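Local coordinates for protein succinate dehydrogenase subunit A (Mycolicibacterium smegmatis, PDB 7D6V) that probably oxidises succinate to fumarate as the FAD-carrying subunit of the respiratory complex Sdh1, passing the electrons on towards quinone, at residues W67-G72 / Y126-H131. Residues are numbered along the deposited sequence; the frame is centred on the assembly and turned at random.
Sequences WQVHFG and YPRLAH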
ATOM      1  N   TRP A  67     -12.804  19.179  22.760  1.00 13.42           N
ATOM      2  CA  TRP A  67     -13.420  17.860  22.812  1.00 13.42           C
ATOM      3  C   TRP A  67     -14.931  17.950  22.954  1.00 13.42           C
ATOM      4  O   TRP A  67     -15.631  17.014  22.563  1.00 13.42           O
ATOM      5  CB  TRP A  67     -12.810  17.019  23.944  1.00 13.42           C
ATOM      6  CG  TRP A  67     -13.225  17.407  25.333  1.00 13.42           C
ATOM      7  CD1 TRP A  67     -12.524  18.178  26.208  1.00 13.42           C
ATOM      8  CD2 TRP A  67     -14.424  17.019  26.016  1.00 13.42           C
ATOM      9  NE1 TRP A  67     -13.215  18.309  27.384  1.00 13.42           N
ATOM     10  CE2 TRP A  67     -14.387  17.606  27.291  1.00 13.42           C
ATOM     11  CE3 TRP A  67     -15.530  16.239  25.666  1.00 13.42           C
ATOM     12  CZ2 TRP A  67     -15.410  17.439  28.219  1.00 13.42           C
ATOM     13  CZ3 TRP A  67     -16.542  16.076  26.586  1.00 13.42           C
ATOM     14  CH2 TRP A  67     -16.476  16.672  27.847  1.00 13.42           C
ATOM     15  N   GLN A  68     -15.450  19.053  23.495  1.00 13.42           N
ATOM     16  CA  GLN A  68     -16.895  19.248  23.550  1.00 13.42           C
ATOM     17  C   GLN A  68     -17.492  19.375  22.152  1.00 13.42           C
ATOM     18  O   GLN A  68     -18.550  18.803  21.867  1.00 13.42           O
ATOM     19  CB  GLN A  68     -17.219  20.486  24.382  1.00 13.42           C
ATOM     20  CG  GLN A  68     -17.021  20.302  25.872  1.00 13.42           C
ATOM     21  CD  GLN A  68     -15.671  20.796  26.350  1.00 13.42           C
ATOM     22  OE1 GLN A  68     -14.727  20.916  25.572  1.00 13.42           O
ATOM     23  NE2 GLN A  68     -15.573  21.085  27.639  1.00 13.42           N
ATOM     24  N   VAL A  69     -16.828  20.126  21.272  1.00 13.52           N
ATOM     25  CA  VAL A  69     -17.319  20.290  19.906  1.00 13.52           C
ATOM     26  C   VAL A  69     -17.290  18.960  19.164  1.00 13.52           C
ATOM     27  O   VAL A  69     -18.246  18.599  18.470  1.00 13.52           O
ATOM     28  CB  VAL A  69     -16.498  21.368  19.174  1.00 13.52           C
ATOM     29  CG1 VAL A  69     -16.965  21.511  17.739  1.00 13.52           C
ATOM     30  CG2 VAL A  69     -16.604  22.692  19.901  1.00 13.52           C
ATOM     31  N   HIS A  70     -16.194  18.213  19.302  1.00 13.45           N
ATOM     32  CA  HIS A  70     -16.094  16.902  18.669  1.00 13.45           C
ATOM     33  C   HIS A  70     -17.143  15.944  19.221  1.00 13.45           C
ATOM     34  O   HIS A  70     -17.732  15.157  18.473  1.00 13.45           O
ATOM     35  CB  HIS A  70     -14.686  16.346  18.870  1.00 13.45           C
ATOM     36  CG  HIS A  70     -14.365  15.162  18.014  1.00 13.45           C
ATOM     37  ND1 HIS A  70     -13.106  14.607  17.959  1.00 13.45           N
ATOM     38  CD2 HIS A  70     -15.134  14.430  17.176  1.00 13.45           C
ATOM     39  CE1 HIS A  70     -13.113  13.584  17.126  1.00 13.45           C
ATOM     40  NE2 HIS A  70     -14.332  13.454  16.637  1.00 13.45           N
ATOM     41  N   PHE A  71     -17.387  15.997  20.532  1.00 15.02           N
ATOM     42  CA  PHE A  71     -18.408  15.152  21.141  1.00 15.02           C
ATOM     43  C   PHE A  71     -19.791  15.473  20.588  1.00 15.02           C
ATOM     44  O   PHE A  71     -20.563  14.565  20.262  1.00 15.02           O
ATOM     45  CB  PHE A  71     -18.372  15.324  22.659  1.00 15.02           C
ATOM     46  CG  PHE A  71     -19.537  14.704  23.374  1.00 15.02           C
ATOM     47  CD1 PHE A  71     -19.650  13.331  23.483  1.00 15.02           C
ATOM     48  CD2 PHE A  71     -20.513  15.497  23.948  1.00 15.02           C
ATOM     49  CE1 PHE A  71     -20.713  12.764  24.142  1.00 15.02           C
ATOM     50  CE2 PHE A  71     -21.578  14.933  24.607  1.00 15.02           C
ATOM     51  CZ  PHE A  71     -21.676  13.563  24.706  1.00 15.02           C
ATOM     52  N   GLY A  72     -20.120  16.760  20.476  1.00 15.45           N
ATOM     53  CA  GLY A  72     -21.400  17.135  19.900  1.00 15.45           C
ATOM     54  C   GLY A  72     -21.527  16.724  18.447  1.00 15.45           C
ATOM     55  O   GLY A  72     -22.595  16.293  18.004  1.00 15.45           O
ATOM     56  N   TYR A 126     -14.987  21.719  12.695  1.00 14.17           N
ATOM     57  CA  TYR A 126     -13.670  22.306  12.519  1.00 14.17           C
ATOM     58  C   TYR A 126     -12.754  21.296  11.851  1.00 14.17           C
ATOM     59  O   TYR A 126     -13.017  20.090  11.890  1.00 14.17           O
ATOM     60  CB  TYR A 126     -13.086  22.739  13.873  1.00 14.17           C
ATOM     61  CG  TYR A 126     -13.867  23.839  14.550  1.00 14.17           C
ATOM     62  CD1 TYR A 126     -14.397  23.661  15.815  1.00 14.17           C
ATOM     63  CD2 TYR A 126     -14.083  25.051  13.917  1.00 14.17           C
ATOM     64  CE1 TYR A 126     -15.109  24.658  16.435  1.00 14.17           C
ATOM     65  CE2 TYR A 126     -14.798  26.055  14.529  1.00 14.17           C
ATOM     66  CZ  TYR A 126     -15.307  25.854  15.788  1.00 14.17           C
ATOM     67  OH  TYR A 126     -16.020  26.853  16.402  1.00 14.17           O
ATOM     68  N   PRO A 127     -11.678  21.755  11.208  1.00 14.84           N
ATOM     69  CA  PRO A 127     -10.723  20.812  10.606  1.00 14.84           C
ATOM     70  C   PRO A 127     -10.065  19.953  11.673  1.00 14.84           C
ATOM     71  O   PRO A 127      -9.448  20.460  12.612  1.00 14.84           O
ATOM     72  CB  PRO A 127      -9.711  21.729   9.907  1.00 14.84           C
ATOM     73  CG  PRO A 127     -10.382  23.049   9.802  1.00 14.84           C
ATOM     74  CD  PRO A 127     -11.280  23.153  10.980  1.00 14.84           C
ATOM     75  N   ARG A 128     -10.201  18.639  11.523  1.00 13.60           N
ATOM     76  CA  ARG A 128      -9.794  17.698  12.557  1.00 13.60           C
ATOM     77  C   ARG A 128      -8.983  16.519  12.055  1.00 13.60           C
ATOM     78  O   ARG A 128      -8.309  15.879  12.867  1.00 13.60           O
ATOM     79  CB  ARG A 128     -11.024  17.138  13.284  1.00 13.60           C
ATOM     80  CG  ARG A 128     -11.520  17.978  14.421  1.00 13.60           C
ATOM     81  CD  ARG A 128     -12.348  17.148  15.369  1.00 13.60           C
ATOM     82  NE  ARG A 128     -13.768  17.197  15.047  1.00 13.60           N
ATOM     83  CZ  ARG A 128     -14.582  18.186  15.394  1.00 13.60           C
ATOM     84  NH1 ARG A 128     -14.129  19.225  16.071  1.00 13.60           N
ATOM     85  NH2 ARG A 128     -15.856  18.135  15.058  1.00 13.60           N
ATOM     86  N   LEU A 129      -9.023  16.205  10.766  1.00 14.31           N
ATOM     87  CA  LEU A 129      -8.548  14.918  10.267  1.00 14.31           C
ATOM     88  C   LEU A 129      -7.056  15.002   9.982  1.00 14.31           C
ATOM     89  O   LEU A 129      -6.633  15.591   8.986  1.00 14.31           O
ATOM     90  CB  LEU A 129      -9.336  14.505   9.030  1.00 14.31           C
ATOM     91  CG  LEU A 129     -10.579  13.649   9.287  1.00 14.31           C
ATOM     92  CD1 LEU A 129     -11.657  14.448   9.992  1.00 14.31           C
ATOM     93  CD2 LEU A 129     -11.107  13.076   7.990  1.00 14.31           C
ATOM     94  N   ALA A 130      -6.253  14.409  10.864  1.00 14.51           N
ATOM     95  CA  ALA A 130      -4.829  14.263  10.603  1.00 14.51           C
ATOM     96  C   ALA A 130      -4.620  13.289   9.453  1.00 14.51           C
ATOM     97  O   ALA A 130      -5.167  12.185   9.457  1.00 14.51           O
ATOM     98  CB  ALA A 130      -4.110  13.769  11.855  1.00 14.51           C
ATOM     99  N   HIS A 131      -3.814  13.690   8.475  1.00 15.41           N
ATOM    100  CA  HIS A 131      -3.725  12.957   7.223  1.00 15.41           C
ATOM    101  C   HIS A 131      -2.302  12.995   6.689  1.00 15.41           C
ATOM    102  O   HIS A 131      -1.486  13.829   7.085  1.00 15.41           O
ATOM    103  CB  HIS A 131      -4.676  13.542   6.174  1.00 15.41           C
ATOM    104  CG  HIS A 131      -4.316  14.932   5.760  1.00 15.41           C
ATOM    105  ND1 HIS A 131      -3.651  15.210   4.587  1.00 15.41           N
ATOM    106  CD2 HIS A 131      -4.496  16.121   6.381  1.00 15.41           C
ATOM    107  CE1 HIS A 131      -3.451  16.512   4.494  1.00 15.41           C
ATOM    108  NE2 HIS A 131      -3.956  17.087   5.570  1.00 15.41           N
TER
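Arg-128 lays its guanidinium over one face of the His-70 imidazole, a clear case of an arginine stacked flat on an aromatic ring. The two planes are only 10° apart and their centres 4.5 Å. Arg-128 NE is the part that overlaps the ring, toward its rim, 3.6 Å from His-70 CG. The rest of the group slides off over the helix backbone, with Arg-128 CZ 3.8 Å from His-70 CA. CD, the methylene next to NE, lies over the same imidazole face in a CH-pi contact, 3.9 Å from the ring centroid; from there the bend at chi3 (-93°) turns the guanidinium along the helix. Polar partners hold both groups in place: Asp-65 and Asp-73 form salt bridges to NH1 and NH2 of Arg-128, probably balancing its buried charge, and Asn-427 is hydrogen-bonded to His-70 NE2. The packing is slighter at the partly exposed margin. There a single methyl of Val-69, CG1, meets the Tyr-126 ring obliquely, 3.9 Å from CD1, and also borders the edge of the guanidinium. Within the FAD-binding domain, the contact joins the first turns of helix 67-76 to the loop leading into strand 129-130, the middle strand of a small antiparallel sheet between 54-55 and 118-119. His-70, whose side chain lies about 10 Å from the bound FAD, also touches Ala-55 of that sheet and meets the ring of His-90 on helix 84-102.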